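Local coordinates for inorganic polyphosphate/ATP-glucomannokinase (Arthrobacter sp., PDB 1WOQ), which phosphorylates glucose and mannose with inorganic polyphosphate or ATP as phosphoryl donor, at residues G139-I147 with G154-K162; E210-G221 with L237-V245. All blocks are in the same frame, centred on the assembly; numbering follows the deposited sequence.

Contact 1: G139-I147 with G154-K162; sequences GVKGTVLVI and GSAFIFDGK. With BGC (beta-D-glucopyranose), chain C.
Leu145 lays its CD2 methyl over one face of the Phe157 ring, a CH-pi contact in which CD2 sits 3.8 Å from the ring centroid and 19° off the normal. The two side chains run side by side in the same direction. With CG of Phe157 anti to the backbone N (chi1 -162°), the ring leans across toward the other strand, where Thr143 CG2 also meets its CE2 at 3.9 Å. With an alanine in place of Phe157, the Leu145 methyl is likely to lose its aromatic cover and a gap to open beside Thr143. At the next pair on the same face, Thr143 OG1 lies 3.4 Å from Phe159 CD1, near the plane at the ring's edge.

The other face of this antiparallel hairpin is aliphatic. Val144 abuts Ile158, and the small Ala156 lets Val146 CB come within 3.9 Å of its CB; Val144, Val146 and Ile158 are beta-branched, which favours extended backbone. Both are hydrogen-bonded pairs; the bond from Val144 N to Ile158 O, 2.8 Å long, is almost straight at 176°. Beyond the strand, Asp160 OD1 accepts from Gly142 N at 2.8 Å, nearly along its C-O axis, while Asp160 N donates back to Gly142 O. Positive phi suits glycine at Gly142 and again at Gly161, in the type I' turn from Phe159 to Lys162. Water 1 joins Val140 O to Gly161 N.

At the far end, Gly154 CA approaches glucose C5 to 3.6 Å; a side chain would crowd the sugar's O4, so glycine fits this pocket wall. Leu145 and Ile147 face helix 195-213, whose Phe213 meets Phe157 edge-to-face, while strand 217-221 flanks residues 143-147 and strand 162-164 flanks residues 154-159.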
loop_
_atom_site.group_PDB
_atom_site.type_symbol
_atom_site.label_atom_id
_atom_site.label_comp_id
_atom_site.label_asym_id
_atom_site.label_seq_id
_atom_site.Cartn_x
_atom_site.Cartn_y
_atom_site.Cartn_z
ATOM N N GLY A 139 -11.541 -9.965 -11.854
ATOM C CA GLY A 139 -12.619 -10.080 -12.820
ATOM C C GLY A 139 -13.202 -8.766 -13.306
ATOM O O GLY A 139 -14.168 -8.757 -14.069
ATOM N N VAL A 140 -12.629 -7.653 -12.863
ATOM C CA VAL A 140 -13.114 -6.349 -13.290
ATOM C C VAL A 140 -12.151 -5.762 -14.312
ATOM O O VAL A 140 -10.978 -5.535 -14.012
ATOM C CB VAL A 140 -13.230 -5.369 -12.105
ATOM C CG1 VAL A 140 -13.813 -4.046 -12.588
ATOM C CG2 VAL A 140 -14.099 -5.969 -11.011
ATOM N N LYS A 141 -12.641 -5.530 -15.525
ATOM C CA LYS A 141 -11.799 -4.959 -16.567
ATOM C C LYS A 141 -11.920 -3.443 -16.530
ATOM O O LYS A 141 -12.720 -2.893 -15.772
ATOM C CB LYS A 141 -12.213 -5.481 -17.944
ATOM C CG LYS A 141 -13.684 -5.291 -18.272
ATOM C CD LYS A 141 -14.010 -5.703 -19.713
ATOM C CE LYS A 141 -13.690 -7.171 -19.995
ATOM N NZ LYS A 141 -12.228 -7.464 -20.006
ATOM N N GLY A 142 -11.117 -2.774 -17.343
ATOM C CA GLY A 142 -11.166 -1.328 -17.379
ATOM C C GLY A 142 -10.449 -0.698 -16.204
ATOM O O GLY A 142 -9.637 -1.334 -15.534
ATOM N N THR A 143 -10.771 0.560 -15.945
ATOM C CA THR A 143 -10.140 1.308 -14.869
ATOM C C THR A 143 -10.701 1.018 -13.488
ATOM O O THR A 143 -11.894 1.189 -13.241
ATOM C CB THR A 143 -10.260 2.814 -15.139
ATOM O OG1 THR A 143 -9.642 3.109 -16.394
ATOM C CG2 THR A 143 -9.581 3.624 -14.036
ATOM N N VAL A 144 -9.819 0.580 -12.593
ATOM C CA VAL A 144 -10.176 0.280 -11.211
ATOM C C VAL A 144 -9.207 1.063 -10.336
ATOM O O VAL A 144 -7.996 0.900 -10.447
ATOM C CB VAL A 144 -10.041 -1.233 -10.910
ATOM C CG1 VAL A 144 -10.260 -1.496 -9.425
ATOM C CG2 VAL A 144 -11.064 -2.014 -11.737
ATOM N N LEU A 145 -9.731 1.917 -9.467
ATOM C CA LEU A 145 -8.855 2.714 -8.616
ATOM C C LEU A 145 -8.965 2.313 -7.158
ATOM O O LEU A 145 -10.036 2.384 -6.560
ATOM C CB LEU A 145 -9.175 4.206 -8.782
ATOM C CG LEU A 145 -9.098 4.726 -10.224
ATOM C CD1 LEU A 145 -9.491 6.201 -10.263
ATOM C CD2 LEU A 145 -7.691 4.530 -10.769
ATOM N N VAL A 146 -7.845 1.875 -6.593
ATOM C CA VAL A 146 -7.797 1.471 -5.195
ATOM C C VAL A 146 -7.251 2.665 -4.416
ATOM O O VAL A 146 -6.098 3.054 -4.586
ATOM C CB VAL A 146 -6.868 0.254 -5.005
ATOM C CG1 VAL A 146 -6.953 -0.252 -3.568
ATOM C CG2 VAL A 146 -7.265 -0.851 -5.974
ATOM N N ILE A 147 -8.102 3.259 -3.588
ATOM C CA ILE A 147 -7.722 4.424 -2.799
ATOM C C ILE A 147 -7.555 3.994 -1.347
ATOM O O ILE A 147 -8.495 3.483 -0.744
ATOM C CB ILE A 147 -8.819 5.511 -2.868
ATOM C CG1 ILE A 147 -9.071 5.912 -4.327
ATOM C CG2 ILE A 147 -8.426 6.710 -2.021
ATOM C CD1 ILE A 147 -7.865 6.520 -5.040
ATOM N N GLY A 154 -3.270 6.907 -0.440
ATOM C CA GLY A 154 -2.554 6.219 -1.491
ATOM C C GLY A 154 -3.499 5.866 -2.612
ATOM O O GLY A 154 -4.720 5.877 -2.433
ATOM N N SER A 155 -2.943 5.565 -3.777
ATOM C CA SER A 155 -3.770 5.192 -4.910
ATOM C C SER A 155 -3.050 4.228 -5.830
ATOM O O SER A 155 -1.899 4.456 -6.205
ATOM C CB SER A 155 -4.179 6.426 -5.721
ATOM O OG SER A 155 -3.045 7.055 -6.299
ATOM N N ALA A 156 -3.738 3.148 -6.185
ATOM C CA ALA A 156 -3.205 2.168 -7.117
ATOM C C ALA A 156 -4.096 2.288 -8.349
ATOM O O ALA A 156 -5.319 2.145 -8.253
ATOM C CB ALA A 156 -3.307 0.759 -6.539
ATOM N N PHE A 157 -3.486 2.569 -9.492
ATOM C CA PHE A 157 -4.225 2.705 -10.741
ATOM C C PHE A 157 -4.136 1.366 -11.470
ATOM O O PHE A 157 -3.065 0.967 -11.929
ATOM C CB PHE A 157 -3.607 3.826 -11.588
ATOM C CG PHE A 157 -4.512 4.345 -12.678
ATOM C CD1 PHE A 157 -4.894 5.684 -12.695
ATOM C CD2 PHE A 157 -4.970 3.502 -13.687
ATOM C CE1 PHE A 157 -5.722 6.180 -13.709
ATOM C CE2 PHE A 157 -5.798 3.982 -14.703
ATOM C CZ PHE A 157 -6.175 5.325 -14.715
ATOM N N ILE A 158 -5.265 0.670 -11.554
ATOM C CA ILE A 158 -5.331 -0.626 -12.219
ATOM C C ILE A 158 -6.137 -0.483 -13.512
ATOM O O ILE A 158 -7.188 0.153 -13.518
ATOM C CB ILE A 158 -6.044 -1.680 -11.324
ATOM C CG1 ILE A 158 -5.373 -1.759 -9.948
ATOM C CG2 ILE A 158 -6.018 -3.050 -12.001
ATOM C CD1 ILE A 158 -3.914 -2.177 -9.987
ATOM N N PHE A 159 -5.630 -1.048 -14.604
ATOM C CA PHE A 159 -6.345 -1.008 -15.879
ATOM C C PHE A 159 -6.301 -2.392 -16.510
ATOM O O PHE A 159 -5.223 -2.919 -16.800
ATOM C CB PHE A 159 -5.734 0.008 -16.844
ATOM C CG PHE A 159 -6.538 0.182 -18.104
ATOM C CD1 PHE A 159 -7.797 0.770 -18.060
ATOM C CD2 PHE A 159 -6.064 -0.296 -19.323
ATOM C CE1 PHE A 159 -8.580 0.881 -19.207
ATOM C CE2 PHE A 159 -6.840 -0.191 -20.480
ATOM C CZ PHE A 159 -8.100 0.399 -20.419
ATOM N N ASP A 160 -7.476 -2.973 -16.727
ATOM C CA ASP A 160 -7.577 -4.313 -17.295
ATOM C C ASP A 160 -6.771 -5.294 -16.447
ATOM O O ASP A 160 -6.108 -6.196 -16.969
ATOM C CB ASP A 160 -7.076 -4.335 -18.746
ATOM C CG ASP A 160 -8.093 -3.772 -19.728
ATOM O OD1 ASP A 160 -9.264 -3.582 -19.341
ATOM O OD2 ASP A 160 -7.720 -3.531 -20.897
ATOM N N GLY A 161 -6.827 -5.099 -15.133
ATOM C CA GLY A 161 -6.124 -5.974 -14.210
ATOM C C GLY A 161 -4.623 -5.768 -14.109
ATOM O O GLY A 161 -3.946 -6.491 -13.372
ATOM N N LYS A 162 -4.098 -4.786 -14.833
ATOM C CA LYS A 162 -2.666 -4.511 -14.811
ATOM C C LYS A 162 -2.376 -3.222 -14.057
ATOM O O LYS A 162 -3.149 -2.272 -14.123
ATOM C CB LYS A 162 -2.117 -4.378 -16.236
ATOM C CG LYS A 162 -2.387 -5.566 -17.146
ATOM C CD LYS A 162 -1.607 -5.438 -18.455
ATOM C CE LYS A 162 -1.942 -4.151 -19.201
ATOM N NZ LYS A 162 -1.047 -3.932 -20.378
HETATM C C2 BGC C . 2.382 8.972 -0.533
HETATM C C3 BGC C . 2.056 7.724 -1.365
HETATM C C4 BGC C . 1.535 6.605 -0.451
HETATM C C5 BGC C . 0.356 7.126 0.383
HETATM C C6 BGC C . -0.179 6.116 1.379
HETATM C C1 BGC C . 1.144 9.374 0.273
HETATM O O1 BGC C . 1.416 10.477 1.065
HETATM O O2 BGC C . 2.770 10.034 -1.388
HETATM O O3 BGC C . 3.214 7.285 -2.060
HETATM O O4 BGC C . 1.113 5.496 -1.238
HETATM O O5 BGC C . 0.758 8.295 1.130
HETATM O O6 BGC C . 0.854 5.609 2.210
HETATM O O HOH W 1 -9.091 -3.725 -14.018
#

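Contact 2: E210-G221 with L237-V245; sequences EFLFSPELFIVG and LRTPIVPAV
Glu210 and Thr239 pass alongside one another, pointing opposite ways, and their polar ends supply the side-chain hydrogen bonds. With its chain stretched out past CG, Glu210 carries its carboxylate from helix 195-213 to the segment before strand 241-243. There OE1 takes the hydroxyl of Thr239 (OG1 to OE1 2.7 Å) on its anti side, 24° out of the carboxylate plane. The same oxygen receives weak bonds from the backbone N atoms of Arg238 and Thr239, and OE2 a further weak one from Arg238 N. A threonine suits this buried site because its hydroxyl serves the glutamate while its methyl turns to apolar neighbours. Water 2 donates to both Pro215 O and Thr239 OG1.

The backbone bonds pair strand 217-221 in parallel with strand 241-243, at 27° between their directions. Val220 N binds Val242 O at 2.8 Å, and Ala244 N reaches Val220 O from above the carbonyl plane. Strand 241-243 lies at one edge of a mixed sheet, as counted within this chain, in the actin-like ATPase superfold of ROK kinases. Pro243, which has no N-H to give, fits this register because its neighbours Val242 and Ala244 supply the bonds.

Apolar contacts fill both faces. Phe218 CD1 lies 3.7 Å from Thr239 CG2, and Pro215 CG covers one ring face. Phe218 CB meets Ile241 CG1 at 3.6 Å. In Ile241, chi1 (-178°) turns CG1 toward Phe218 and Val220, and the extended chi2 carries CD1 to Val220 CG2 (3.6 Å); Phe206 covers both. On the opposite face Ile219 CG2 packs against Ala244 CB at 3.7 Å.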
loop_
_atom_site.group_PDB
_atom_site.type_symbol
_atom_site.label_atom_id
_atom_site.label_comp_id
_atom_site.label_asym_id
_atom_site.label_seq_id
_atom_site.Cartn_x
_atom_site.Cartn_y
_atom_site.Cartn_z
ATOM N N GLU A 210 -13.723 10.655 -9.847
ATOM C CA GLU A 210 -14.675 9.996 -10.730
ATOM C C GLU A 210 -14.758 10.780 -12.038
ATOM O O GLU A 210 -14.812 10.198 -13.128
ATOM C CB GLU A 210 -16.037 9.944 -10.030
ATOM C CG GLU A 210 -17.206 9.547 -10.884
ATOM C CD GLU A 210 -18.444 9.331 -10.044
ATOM O OE1 GLU A 210 -18.573 8.238 -9.455
ATOM O OE2 GLU A 210 -19.272 10.260 -9.951
ATOM N N PHE A 211 -14.754 12.106 -11.934
ATOM C CA PHE A 211 -14.810 12.944 -13.128
ATOM C C PHE A 211 -13.493 12.835 -13.898
ATOM O O PHE A 211 -13.476 12.829 -15.129
ATOM C CB PHE A 211 -15.067 14.407 -12.753
ATOM C CG PHE A 211 -15.183 15.325 -13.942
ATOM C CD1 PHE A 211 -14.047 15.832 -14.562
ATOM C CD2 PHE A 211 -16.430 15.649 -14.465
ATOM C CE1 PHE A 211 -14.148 16.649 -15.691
ATOM C CE2 PHE A 211 -16.543 16.465 -15.592
ATOM C CZ PHE A 211 -15.398 16.964 -16.206
ATOM N N LEU A 212 -12.390 12.736 -13.166
ATOM C CA LEU A 212 -11.082 12.634 -13.798
ATOM C C LEU A 212 -10.852 11.339 -14.579
ATOM O O LEU A 212 -10.209 11.361 -15.629
ATOM C CB LEU A 212 -9.968 12.773 -12.747
ATOM C CG LEU A 212 -9.792 14.126 -12.054
ATOM C CD1 LEU A 212 -8.683 14.031 -11.006
ATOM C CD2 LEU A 212 -9.447 15.190 -13.096
ATOM N N PHE A 213 -11.387 10.220 -14.096
ATOM C CA PHE A 213 -11.127 8.940 -14.753
ATOM C C PHE A 213 -12.282 7.999 -15.086
ATOM O O PHE A 213 -12.047 6.942 -15.672
ATOM C CB PHE A 213 -10.099 8.164 -13.923
ATOM C CG PHE A 213 -8.738 8.784 -13.920
ATOM C CD1 PHE A 213 -7.953 8.758 -15.067
ATOM C CD2 PHE A 213 -8.257 9.428 -12.788
ATOM C CE1 PHE A 213 -6.704 9.373 -15.089
ATOM C CE2 PHE A 213 -7.008 10.048 -12.800
ATOM C CZ PHE A 213 -6.235 10.017 -13.955
ATOM N N SER A 214 -13.510 8.357 -14.715
ATOM C CA SER A 214 -14.668 7.497 -14.991
ATOM C C SER A 214 -14.321 6.033 -14.745
ATOM O O SER A 214 -14.422 5.191 -15.643
ATOM C CB SER A 214 -15.129 7.674 -16.441
ATOM O OG SER A 214 -15.641 8.981 -16.649
ATOM N N PRO A 215 -13.918 5.703 -13.513
ATOM C CA PRO A 215 -13.565 4.311 -13.235
ATOM C C PRO A 215 -14.745 3.351 -13.209
ATOM O O PRO A 215 -15.902 3.753 -13.041
ATOM C CB PRO A 215 -12.856 4.400 -11.884
ATOM C CG PRO A 215 -13.581 5.520 -11.213
ATOM C CD PRO A 215 -13.746 6.547 -12.316
ATOM N N GLU A 216 -14.435 2.076 -13.388
ATOM C CA GLU A 216 -15.445 1.027 -13.358
ATOM C C GLU A 216 -15.757 0.712 -11.898
ATOM O O GLU A 216 -16.859 0.273 -11.564
ATOM C CB GLU A 216 -14.912 -0.242 -14.027
ATOM C CG GLU A 216 -14.518 -0.084 -15.487
ATOM C CD GLU A 216 -15.672 0.373 -16.354
ATOM O OE1 GLU A 216 -16.788 -0.169 -16.188
ATOM O OE2 GLU A 216 -15.462 1.265 -17.202
ATOM N N LEU A 217 -14.778 0.951 -11.030
ATOM C CA LEU A 217 -14.929 0.643 -9.613
ATOM C C LEU A 217 -13.916 1.369 -8.738
ATOM O O LEU A 217 -12.790 1.627 -9.154
ATOM C CB LEU A 217 -14.751 -0.867 -9.402
ATOM C CG LEU A 217 -14.775 -1.444 -7.983
ATOM C CD1 LEU A 217 -16.194 -1.383 -7.445
ATOM C CD2 LEU A 217 -14.275 -2.891 -7.993
ATOM N N PHE A 218 -14.342 1.694 -7.522
ATOM C CA PHE A 218 -13.486 2.328 -6.524
ATOM C C PHE A 218 -13.371 1.275 -5.429
ATOM O O PHE A 218 -14.376 0.684 -5.041
ATOM C CB PHE A 218 -14.156 3.559 -5.901
ATOM C CG PHE A 218 -13.913 4.845 -6.637
ATOM C CD1 PHE A 218 -14.984 5.668 -6.980
ATOM C CD2 PHE A 218 -12.620 5.277 -6.920
ATOM C CE1 PHE A 218 -14.775 6.905 -7.591
ATOM C CE2 PHE A 218 -12.400 6.514 -7.529
ATOM C CZ PHE A 218 -13.481 7.328 -7.864
ATOM N N ILE A 219 -12.162 1.029 -4.943
ATOM C CA ILE A 219 -11.964 0.077 -3.854
ATOM C C ILE A 219 -11.268 0.883 -2.765
ATOM O O ILE A 219 -10.218 1.468 -3.004
ATOM C CB ILE A 219 -11.065 -1.101 -4.268
ATOM C CG1 ILE A 219 -11.738 -1.908 -5.382
ATOM C CG2 ILE A 219 -10.798 -1.992 -3.061
ATOM C CD1 ILE A 219 -10.849 -2.980 -5.987
ATOM N N VAL A 220 -11.863 0.929 -1.579
ATOM C CA VAL A 220 -11.283 1.699 -0.492
ATOM C C VAL A 220 -10.477 0.840 0.468
ATOM O O VAL A 220 -11.008 -0.073 1.103
ATOM C CB VAL A 220 -12.375 2.453 0.295
ATOM C CG1 VAL A 220 -11.733 3.301 1.388
ATOM C CG2 VAL A 220 -13.186 3.331 -0.659
ATOM N N GLY A 221 -9.185 1.148 0.560
ATOM C CA GLY A 221 -8.300 0.417 1.444
ATOM C C GLY A 221 -7.822 1.276 2.600
ATOM O O GLY A 221 -8.375 2.344 2.863
ATOM N N LEU A 237 -22.269 8.559 -5.651
ATOM C CA LEU A 237 -21.380 8.509 -6.802
ATOM C C LEU A 237 -21.967 7.697 -7.944
ATOM O O LEU A 237 -22.862 6.876 -7.744
ATOM C CB LEU A 237 -20.046 7.885 -6.390
ATOM C CG LEU A 237 -19.331 8.518 -5.198
ATOM C CD1 LEU A 237 -18.178 7.626 -4.763
ATOM C CD2 LEU A 237 -18.842 9.906 -5.573
ATOM N N ARG A 238 -21.450 7.927 -9.144
ATOM C CA ARG A 238 -21.910 7.195 -10.313
ATOM C C ARG A 238 -21.112 5.894 -10.378
ATOM O O ARG A 238 -21.479 4.959 -11.082
ATOM C CB ARG A 238 -21.661 8.017 -11.582
ATOM C CG ARG A 238 -22.405 7.514 -12.811
ATOM C CD ARG A 238 -23.914 7.596 -12.606
ATOM N NE ARG A 238 -24.666 7.288 -13.820
ATOM C CZ ARG A 238 -24.600 7.998 -14.943
ATOM N NH1 ARG A 238 -25.324 7.642 -15.996
ATOM N NH2 ARG A 238 -23.810 9.061 -15.015
ATOM N N THR A 239 -20.026 5.843 -9.615
ATOM C CA THR A 239 -19.141 4.680 -9.587
ATOM C C THR A 239 -19.369 3.802 -8.364
ATOM O O THR A 239 -19.446 4.298 -7.244
ATOM C CB THR A 239 -17.661 5.119 -9.548
ATOM O OG1 THR A 239 -17.422 6.092 -10.569
ATOM C CG2 THR A 239 -16.736 3.923 -9.755
ATOM N N PRO A 240 -19.484 2.480 -8.563
ATOM C CA PRO A 240 -19.685 1.631 -7.390
ATOM C C PRO A 240 -18.430 1.739 -6.531
ATOM O O PRO A 240 -17.319 1.865 -7.052
ATOM C CB PRO A 240 -19.884 0.240 -7.992
ATOM C CG PRO A 240 -19.136 0.310 -9.290
ATOM C CD PRO A 240 -19.480 1.686 -9.803
ATOM N N ILE A 241 -18.605 1.708 -5.217
ATOM C CA ILE A 241 -17.467 1.829 -4.319
ATOM C C ILE A 241 -17.599 0.822 -3.188
ATOM O O ILE A 241 -18.628 0.753 -2.513
ATOM C CB ILE A 241 -17.358 3.286 -3.782
ATOM C CG1 ILE A 241 -16.139 3.423 -2.868
ATOM C CG2 ILE A 241 -18.650 3.688 -3.067
ATOM C CD1 ILE A 241 -15.737 4.870 -2.602
ATOM N N VAL A 242 -16.556 0.022 -3.006
ATOM C CA VAL A 242 -16.558 -1.010 -1.983
ATOM C C VAL A 242 -15.248 -1.049 -1.209
ATOM O O VAL A 242 -14.204 -0.601 -1.691
ATOM C CB VAL A 242 -16.784 -2.408 -2.612
ATOM C CG1 VAL A 242 -18.029 -2.397 -3.486
ATOM C CG2 VAL A 242 -15.563 -2.809 -3.436
ATOM N N PRO A 243 -15.287 -1.583 0.016
ATOM C CA PRO A 243 -14.054 -1.656 0.797
ATOM C C PRO A 243 -13.160 -2.762 0.244
ATOM O O PRO A 243 -13.641 -3.703 -0.397
ATOM C CB PRO A 243 -14.558 -1.957 2.203
ATOM C CG PRO A 243 -15.784 -2.780 1.941
ATOM C CD PRO A 243 -16.446 -2.018 0.817
ATOM N N ALA A 244 -11.859 -2.642 0.484
ATOM C CA ALA A 244 -10.895 -3.632 0.020
ATOM C C ALA A 244 -11.071 -4.958 0.758
ATOM O O ALA A 244 -11.467 -4.981 1.927
ATOM C CB ALA A 244 -9.476 -3.107 0.229
ATOM N N VAL A 245 -10.771 -6.056 0.067
ATOM C CA VAL A 245 -10.869 -7.396 0.640
ATOM C C VAL A 245 -9.691 -7.608 1.590
ATOM O O VAL A 245 -9.856 -8.111 2.705
ATOM C CB VAL A 245 -10.847 -8.470 -0.468
ATOM C CG1 VAL A 245 -10.722 -9.861 0.140
ATOM C CG2 VAL A 245 -12.123 -8.371 -1.304
HETATM O O HOH W 2 -17.219 6.049 -13.092
#

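How the contacts relate
From the N terminus, the chain first reaches contact 1, a hairpin in which residues 154-162 fold back on 139-147 and close a short loop beside the glucose. Contact 2 follows in series, neither nested in the first nor crossing it: residues 237-245 return to 210-221 and close a loop of fifteen intervening residues that contains neither helix nor strand. Both contacts belong to one mixed sheet. Strand 143-149 lies next to strand 217-221, and backbone bonds such as Thr143 O to Glu216 N and Ile147 O to Gly221 N join the two contacts directly. Helix 195-213 packs on side chains from both.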